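Local structure of putative uncharacterized protein (Campylobacter jejuni subsp. jejuni, 4NPX) at residues E42-I45 / E46-N50; A65-I68 / A69-L73; V84-F87 / I88-N91; I95-R98 / Q99-Y103. The protein is of unknown function but belongs to the DUF2018 family and folds as a small all-helical protein that pairs with a second copy of itself. All blocks are in the same frame, centred on the assembly; numbering follows the deposited sequence.

Contact 1: E42-I45 / E46-N50; sequences EKFI and EIIQN
With CG swung opposite the backbone N (chi1 167°), the ring of Phe44 leans along helix 40-49 toward Ile48, one turn later. Ile48 meets it through an unusual first torsion, chi1 -99°, far from a staggered value, which together with chi2 places its CD1 above the ring. The evidence for a CH-pi contact is direct: CD1 of Ile48 stands 3.8 Å from the centroid of the Phe44 ring and 29° off its normal, and its closest approach is 3.4 Å to CE1 of Phe44. A second i to i+4 pair is looser, CG2 of Ile45 lying 3.8 Å from the amide carbon CD of Gln49. The exposed chain of Lys43 crosses Ile47 at a slant, NZ near CD1 of Ile47, a residue that packs on Ile110 and Leu111 of helix 92-111.

Under these side chains run four consecutive alpha-helical hydrogen bonds; the last, from Gln49 N to Ile45 O, is 2.8 Å long. Asn50 is the first residue to leave helical backbone angles, and its ND2 bonds Glu46 O at 2.8 Å. The backbone N of Asn50 reaches the same oxygen from the opposite face of the carbonyl plane.

Phe44 packs on Leu106 of helix 92-111, Ile48 meets Ile48 of the second subunit, and Gln49 NE2 bonds Gly51 O of that subunit. The chemistry implies an amphipathic helix, apolar where it meets helix 92-111 and the partner chain, with the Glu46 carbonyl at its C-terminal turn held by side-chain and backbone N-H of Asn50.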
# COMPACT_ATOMS: atom_id res chain seq x y z
N GLU A 42 -2.58 9.29 12.37
CA GLU A 42 -3.99 9.53 12.79
C GLU A 42 -4.75 10.33 11.71
O GLU A 42 -5.82 9.95 11.34
CB GLU A 42 -4.05 10.26 14.13
CG GLU A 42 -3.53 9.42 15.29
CD GLU A 42 -3.22 10.23 16.55
OE1 GLU A 42 -3.25 11.49 16.53
OE2 GLU A 42 -2.91 9.58 17.57
N LYS A 43 -4.14 11.35 11.13
CA LYS A 43 -4.84 12.08 10.11
C LYS A 43 -5.09 11.21 8.83
O LYS A 43 -6.18 11.25 8.23
CB LYS A 43 -4.07 13.33 9.78
CG LYS A 43 -4.84 14.36 8.96
CD LYS A 43 -3.93 15.56 8.73
CE LYS A 43 -4.58 16.67 7.94
NZ LYS A 43 -5.00 16.19 6.62
N PHE A 44 -4.12 10.40 8.44
CA PHE A 44 -4.34 9.52 7.26
C PHE A 44 -5.47 8.57 7.48
O PHE A 44 -6.29 8.32 6.60
CB PHE A 44 -3.07 8.76 6.94
CG PHE A 44 -3.26 7.64 5.98
CD1 PHE A 44 -3.37 7.90 4.64
CD2 PHE A 44 -3.27 6.35 6.43
CE1 PHE A 44 -3.51 6.86 3.75
CE2 PHE A 44 -3.40 5.29 5.53
CZ PHE A 44 -3.51 5.58 4.19
N ILE A 45 -5.51 7.97 8.66
CA ILE A 45 -6.59 7.00 8.97
C ILE A 45 -7.97 7.66 8.89
O ILE A 45 -8.94 7.07 8.35
CB ILE A 45 -6.40 6.40 10.33
CG1 ILE A 45 -5.04 5.69 10.45
CG2 ILE A 45 -7.57 5.44 10.62
CD1 ILE A 45 -4.89 4.60 9.44
N GLU A 46 -8.08 8.86 9.48
CA GLU A 46 -9.30 9.64 9.43
C GLU A 46 -9.72 9.93 7.98
O GLU A 46 -10.89 9.86 7.61
CB GLU A 46 -9.11 10.92 10.20
CG GLU A 46 -9.14 10.67 11.67
CD GLU A 46 -9.44 11.95 12.40
OE1 GLU A 46 -9.21 13.01 11.79
OE2 GLU A 46 -9.92 11.87 13.56
N ILE A 47 -8.76 10.24 7.13
CA ILE A 47 -8.98 10.47 5.71
C ILE A 47 -9.53 9.25 4.99
O ILE A 47 -10.48 9.39 4.25
CB ILE A 47 -7.71 11.02 5.02
CG1 ILE A 47 -7.53 12.50 5.46
CG2 ILE A 47 -7.92 11.00 3.53
CD1 ILE A 47 -6.15 13.07 5.16
N ILE A 48 -8.94 8.06 5.25
CA ILE A 48 -9.41 6.76 4.73
C ILE A 48 -10.82 6.48 5.21
O ILE A 48 -11.75 6.22 4.39
CB ILE A 48 -8.43 5.64 5.26
CG1 ILE A 48 -7.46 5.29 4.20
CG2 ILE A 48 -9.15 4.40 5.63
CD1 ILE A 48 -6.86 6.44 3.56
N GLN A 49 -11.02 6.57 6.51
CA GLN A 49 -12.32 6.32 7.05
C GLN A 49 -13.43 7.19 6.42
O GLN A 49 -14.58 6.76 6.38
CB GLN A 49 -12.35 6.48 8.60
CG GLN A 49 -11.60 5.40 9.42
CD GLN A 49 -11.36 5.83 10.89
OE1 GLN A 49 -11.20 7.06 11.22
NE2 GLN A 49 -11.32 4.84 11.78
N ASN A 50 -13.10 8.43 6.03
CA ASN A 50 -14.09 9.36 5.51
C ASN A 50 -14.07 9.59 4.02
O ASN A 50 -14.80 10.45 3.47
CB ASN A 50 -13.97 10.68 6.29
CG ASN A 50 -14.39 10.49 7.73
OD1 ASN A 50 -15.62 10.39 8.02
ND2 ASN A 50 -13.40 10.35 8.65

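Contact 2: A65-I68 / A69-L73; sequences ADHI and AMVEL
Neighbouring on the helix surface, His67 and Val71 are turned so that CG2 of Val71 approaches the imidazole obliquely, 4.4 Å from CD2 of His67. This is a loose contact; the same methyl sits nearer the backbone, 3.5 Å from His67 O. Selenomethionine Met70 behaves differently. Its chain runs out through CG, which lies 3.2 Å from Asp66 O, then bends at the selenium (chi3 -73°), and the bend folds CE back to 3.8 Å from the CA of His67. Met70 therefore lies against the preceding turn, while the His67 ring projects from it. Ala69 adds only a methyl, with CB 3.4 Å from Ala65 O, and CG of Glu72 lies 3.7 Å from Ile68 O.

Four successive i to i+4 hydrogen bonds hold this framework. That from Val71 N to His67 O measures 3.1 Å.

The polar ends of His67 and Asp66 find partners across the dimer. ND1 of His67 is hydrogen-bonded to ND1 of His67 of the second subunit, and the ring also stacks on Phe63 of that subunit; Asp66 OD1 forms a salt bridge with Lys85 of the second subunit. Such a bond between two imidazole nitrogens would require one of them to carry the proton. Ile68 packs on Phe94 of the second subunit, and the whole arrangement is that of an unbroken interface helix in an all-helical dimer, with His67 meeting its own counterpart at the interface.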
# COMPACT_ATOMS: atom_id res chain seq x y z
N ALA A 65 -0.94 -1.36 -7.51
CA ALA A 65 -0.28 -1.63 -8.75
C ALA A 65 1.21 -1.44 -8.61
O ALA A 65 1.96 -2.20 -9.11
CB ALA A 65 -0.83 -0.76 -9.85
N ASP A 66 1.62 -0.39 -7.93
CA ASP A 66 3.00 -0.13 -7.63
C ASP A 66 3.62 -1.26 -6.81
O ASP A 66 4.66 -1.74 -7.14
CB ASP A 66 3.14 1.19 -6.88
CG ASP A 66 3.44 2.31 -7.78
OD1 ASP A 66 2.71 2.54 -8.75
OD2 ASP A 66 4.44 2.95 -7.54
N HIS A 67 2.94 -1.65 -5.76
CA HIS A 67 3.34 -2.74 -4.93
C HIS A 67 3.57 -3.99 -5.74
O HIS A 67 4.57 -4.58 -5.65
CB HIS A 67 2.26 -3.01 -3.90
CG HIS A 67 2.77 -3.60 -2.64
ND1 HIS A 67 3.25 -2.84 -1.61
CD2 HIS A 67 2.87 -4.88 -2.25
CE1 HIS A 67 3.62 -3.63 -0.62
NE2 HIS A 67 3.41 -4.87 -0.99
N ILE A 68 2.60 -4.36 -6.54
CA ILE A 68 2.67 -5.57 -7.31
C ILE A 68 3.85 -5.52 -8.26
O ILE A 68 4.57 -6.47 -8.41
CB ILE A 68 1.35 -5.78 -8.04
CG1 ILE A 68 0.26 -6.07 -7.03
CG2 ILE A 68 1.46 -6.88 -9.07
CD1 ILE A 68 -1.11 -5.70 -7.47
N ALA A 69 4.04 -4.40 -8.91
CA ALA A 69 5.09 -4.25 -9.86
C ALA A 69 6.46 -4.36 -9.21
O ALA A 69 7.35 -4.93 -9.76
CB ALA A 69 4.95 -2.95 -10.59
N MSE A 70 6.60 -3.83 -8.02
CA MSE A 70 7.84 -3.90 -7.31
C MSE A 70 8.13 -5.29 -6.87
O MSE A 70 9.27 -5.68 -6.91
CB MSE A 70 7.83 -2.97 -6.12
CG MSE A 70 7.81 -1.50 -6.51
SE MSE A 70 8.11 -0.40 -4.95
CE MSE A 70 6.40 -0.68 -4.16
N VAL A 71 7.15 -6.05 -6.44
CA VAL A 71 7.39 -7.46 -6.17
C VAL A 71 7.92 -8.20 -7.41
O VAL A 71 8.88 -9.00 -7.35
CB VAL A 71 6.11 -8.12 -5.61
CG1 VAL A 71 6.24 -9.62 -5.53
CG2 VAL A 71 5.76 -7.58 -4.25
N GLU A 72 7.28 -8.02 -8.57
CA GLU A 72 7.77 -8.68 -9.75
C GLU A 72 9.19 -8.27 -10.11
O GLU A 72 9.96 -9.12 -10.49
CB GLU A 72 6.87 -8.43 -10.94
CG GLU A 72 5.55 -9.11 -10.74
CD GLU A 72 5.70 -10.62 -10.47
OE1 GLU A 72 6.21 -11.35 -11.37
OE2 GLU A 72 5.20 -11.02 -9.35
N LEU A 73 9.49 -6.98 -10.05
CA LEU A 73 10.85 -6.51 -10.37
C LEU A 73 11.90 -7.05 -9.38
O LEU A 73 13.00 -7.46 -9.78
CB LEU A 73 10.93 -5.00 -10.62
CG LEU A 73 10.06 -4.45 -11.77
CD1 LEU A 73 9.99 -2.94 -11.76
CD2 LEU A 73 10.43 -4.97 -13.13

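Contact 3: V84-F87 / I88-N91; sequences VKNF and ILEN
Phe87 and Asn91 meet across the C-terminal turn of helix 81-90 in this all-helical fold, an amide-on-ring stack formed as the chain turns into helix 92-111. Ile88 opens the second segment: its N bonds Val84 O, and its CD1 lies side by side with the aliphatic part of Lys85, 4.0 Å from CD. Beyond that carbon, the Lys85 amine is directed to a salt bridge with Asp66 of the second subunit. Leu89 follows, bonding through N to Lys85 O and setting CD1 3.6 Å from OD1 of Asn86. At Glu90 the regular pattern frays, since its N bonds Asn86 O at an N-H...O angle of only 135° and Phe87 O weakly.

Asn91 completes the turn. With CG opposite its own carbonyl carbon (chi1 -66°), its amide is stacked on the Phe87 ring, the two planes 18° apart, and CB of Asn91 makes a CH-pi contact 4.2 Å from the ring centroid. Phe87 also packs on Phe94 and Ile95 of helix 92-111. Over the ring centre, Asn91 ND2 stands 3.4 Å above the plane and bonds Phe87 O in the carbonyl plane, on a lone pair, at 2.8 Å.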
# COMPACT_ATOMS: atom_id res chain seq x y z
N VAL A 84 13.14 -8.36 2.05
CA VAL A 84 12.31 -7.19 2.28
C VAL A 84 12.07 -6.97 3.77
O VAL A 84 12.37 -5.89 4.26
CB VAL A 84 10.96 -7.29 1.52
CG1 VAL A 84 9.98 -6.25 2.02
CG2 VAL A 84 11.14 -7.15 0.00
N LYS A 85 11.60 -8.02 4.49
CA LYS A 85 11.33 -7.98 5.96
C LYS A 85 12.61 -7.72 6.79
O LYS A 85 12.61 -6.93 7.76
CB LYS A 85 10.68 -9.23 6.45
CG LYS A 85 9.25 -9.38 5.91
CD LYS A 85 8.33 -8.32 6.55
CE LYS A 85 6.82 -8.52 6.34
NZ LYS A 85 6.06 -7.30 6.77
N ASN A 86 13.71 -8.31 6.38
CA ASN A 86 14.91 -8.02 7.10
C ASN A 86 15.37 -6.60 6.91
O ASN A 86 15.90 -6.01 7.89
CB ASN A 86 15.93 -9.08 6.84
CG ASN A 86 15.56 -10.42 7.56
OD1 ASN A 86 14.86 -10.44 8.61
ND2 ASN A 86 15.98 -11.51 7.00
N PHE A 87 15.14 -6.03 5.71
CA PHE A 87 15.50 -4.63 5.50
C PHE A 87 14.74 -3.82 6.55
O PHE A 87 15.27 -2.92 7.25
CB PHE A 87 15.20 -4.08 4.08
CG PHE A 87 15.52 -2.59 3.92
CD1 PHE A 87 14.61 -1.59 4.31
CD2 PHE A 87 16.77 -2.20 3.43
CE1 PHE A 87 14.94 -0.25 4.26
CE2 PHE A 87 17.08 -0.85 3.32
CZ PHE A 87 16.17 0.12 3.72
N ILE A 88 13.48 -4.13 6.67
CA ILE A 88 12.61 -3.40 7.64
C ILE A 88 13.12 -3.49 9.06
O ILE A 88 13.20 -2.47 9.76
CB ILE A 88 11.17 -3.96 7.54
CG1 ILE A 88 10.53 -3.67 6.15
CG2 ILE A 88 10.28 -3.40 8.64
CD1 ILE A 88 9.24 -4.47 6.00
N LEU A 89 13.49 -4.71 9.46
CA LEU A 89 13.94 -4.98 10.83
C LEU A 89 15.27 -4.35 11.17
O LEU A 89 15.58 -4.09 12.32
CB LEU A 89 13.97 -6.50 11.06
CG LEU A 89 12.63 -7.24 11.00
CD1 LEU A 89 12.75 -8.76 10.92
CD2 LEU A 89 11.82 -6.83 12.20
N GLU A 90 16.03 -4.07 10.16
CA GLU A 90 17.35 -3.45 10.38
C GLU A 90 17.41 -1.94 10.11
O GLU A 90 18.45 -1.35 10.26
CB GLU A 90 18.31 -4.16 9.44
CG GLU A 90 18.41 -5.61 9.83
CD GLU A 90 19.15 -6.44 8.82
OE1 GLU A 90 19.45 -5.89 7.78
OE2 GLU A 90 19.48 -7.65 9.07
N ASN A 91 16.35 -1.34 9.61
CA ASN A 91 16.35 0.10 9.27
C ASN A 91 15.13 0.78 9.82
O ASN A 91 14.39 1.57 9.10
CB ASN A 91 16.40 0.21 7.76
CG ASN A 91 17.69 -0.31 7.18
OD1 ASN A 91 18.67 0.41 7.14
ND2 ASN A 91 17.71 -1.57 6.72

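Contact 4: I95-R98 / Q99-Y103; sequences IEER and QNDIY
From Ile95 to Tyr103 the backbone is continuous alpha helix, part of helix 92-111 in this all-helical fold, but its early bonds are uneven. Gln99 N bonds Ile95 O at 2.8 Å with an N-H...O angle of 137°, and bonds Glu96 O only weakly. The bond from Asp101 N to Glu97 O is also weak, whereas Ile102 N reaches Arg98 O at 3.0 Å, with a more regular geometry.

Among the side chains, Gln99 is extended beyond CG and lies across Ile95, its CD 3.8 Å from CG2 of Ile95. Its NE2 makes a weak hydrogen bond to Glu61 O of the second subunit, whose Ile68 packs against Ile95, Arg98 and Ile102. This face of the helix therefore belongs to the dimer interface.

The more exposed side carries charge. Glu97 and Asp101 place like charges near each other, OE2 of Glu97 being 4.2 Å from OD1 of Asp101 with the carboxylate planes 82° apart; Arg98 probably offsets part of that repulsion. Bends at its second and third torsions curl the arginine forward along the helix, over Asp101, whose CB lies beneath one guanidinium face. The resulting salt bridge is an attraction of charge without a directed N-H bond: the carboxylate oxygen OD2 of Asp101 is set over the guanidinium face, 3.2 Å from NH1 of Arg98.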
# COMPACT_ATOMS: atom_id res chain seq x y z
N ILE A 95 12.48 3.56 7.98
CA ILE A 95 11.10 3.16 7.77
C ILE A 95 10.08 4.17 8.40
O ILE A 95 9.09 4.57 7.76
CB ILE A 95 10.88 1.73 8.29
CG1 ILE A 95 11.77 0.68 7.57
CG2 ILE A 95 9.38 1.38 8.23
CD1 ILE A 95 11.35 0.43 6.14
N GLU A 96 10.31 4.58 9.65
CA GLU A 96 9.38 5.48 10.38
C GLU A 96 9.25 6.81 9.71
O GLU A 96 8.14 7.35 9.53
CB GLU A 96 9.88 5.63 11.79
CG GLU A 96 9.02 6.53 12.64
CD GLU A 96 9.51 6.63 14.06
OE1 GLU A 96 10.42 5.83 14.45
OE2 GLU A 96 8.98 7.53 14.76
N GLU A 97 10.39 7.32 9.25
CA GLU A 97 10.40 8.61 8.51
C GLU A 97 9.61 8.53 7.19
O GLU A 97 8.78 9.42 6.90
CB GLU A 97 11.85 9.06 8.30
CG GLU A 97 12.03 10.28 7.39
CD GLU A 97 11.64 11.60 8.02
OE1 GLU A 97 11.53 11.64 9.27
OE2 GLU A 97 11.49 12.61 7.24
N ARG A 98 9.90 7.52 6.39
CA ARG A 98 9.18 7.37 5.14
C ARG A 98 7.69 7.04 5.37
O ARG A 98 6.82 7.35 4.52
CB ARG A 98 9.85 6.30 4.32
CG ARG A 98 11.17 6.67 3.67
CD ARG A 98 11.10 7.84 2.71
NE ARG A 98 10.05 7.74 1.69
CZ ARG A 98 9.72 8.74 0.89
NH1 ARG A 98 10.44 9.89 0.88
NH2 ARG A 98 8.72 8.55 0.03
N GLN A 99 7.36 6.39 6.50
CA GLN A 99 5.97 6.02 6.70
C GLN A 99 5.18 7.35 6.80
O GLN A 99 4.07 7.44 6.29
CB GLN A 99 5.73 5.14 7.89
CG GLN A 99 6.06 3.68 7.72
CD GLN A 99 6.05 2.94 8.99
OE1 GLN A 99 6.51 3.42 10.03
NE2 GLN A 99 5.58 1.71 8.93
N ASN A 100 5.70 8.31 7.55
CA ASN A 100 5.05 9.62 7.66
C ASN A 100 4.88 10.32 6.34
O ASN A 100 3.83 10.90 6.09
CB ASN A 100 5.73 10.51 8.64
CG ASN A 100 5.59 9.95 10.06
OD1 ASN A 100 4.51 9.42 10.48
ND2 ASN A 100 6.68 9.98 10.78
N ASP A 101 5.88 10.25 5.48
CA ASP A 101 5.78 10.87 4.19
C ASP A 101 4.66 10.21 3.37
O ASP A 101 3.94 10.92 2.65
CB ASP A 101 7.08 10.68 3.43
CG ASP A 101 8.29 11.32 4.08
OD1 ASP A 101 8.16 12.34 4.75
OD2 ASP A 101 9.41 10.87 3.78
N ILE A 102 4.50 8.90 3.48
CA ILE A 102 3.48 8.13 2.78
C ILE A 102 2.08 8.50 3.32
O ILE A 102 1.16 8.75 2.53
CB ILE A 102 3.74 6.66 2.82
CG1 ILE A 102 4.93 6.28 1.89
CG2 ILE A 102 2.51 5.90 2.30
CD1 ILE A 102 5.15 4.79 2.03
N TYR A 103 1.93 8.58 4.63
CA TYR A 103 0.67 9.05 5.23
C TYR A 103 0.29 10.41 4.61
O TYR A 103 -0.85 10.59 4.20
CB TYR A 103 0.73 9.18 6.77
CG TYR A 103 1.04 7.88 7.48
CD1 TYR A 103 0.41 6.69 7.13
CD2 TYR A 103 1.88 7.86 8.55
CE1 TYR A 103 0.73 5.48 7.75
CE2 TYR A 103 2.20 6.65 9.20
CZ TYR A 103 1.60 5.46 8.80
OH TYR A 103 1.90 4.24 9.48

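Overall arrangement
The four contacts follow one another along the chain, one on each helix: contact 1 on helix 40-49, contact 2 on helix 53-76, contact 3 on helix 81-90 and contact 4 on helix 92-111. Contacts 1 and 2 lie on opposite sides of the chain's centre, their centres 25 Å apart. Contact 4 links the outer pieces, its centre 15 Å from those of both contacts 1 and 3. It touches contact 1 where Phe44 CD1 meets Tyr103 O at 3.7 Å, and contact 3 where Phe87 CE1 meets Ile95 CD1 at 4.1 Å. All four touch the second subunit, indicating that the dimer completes much of this open fold's packing.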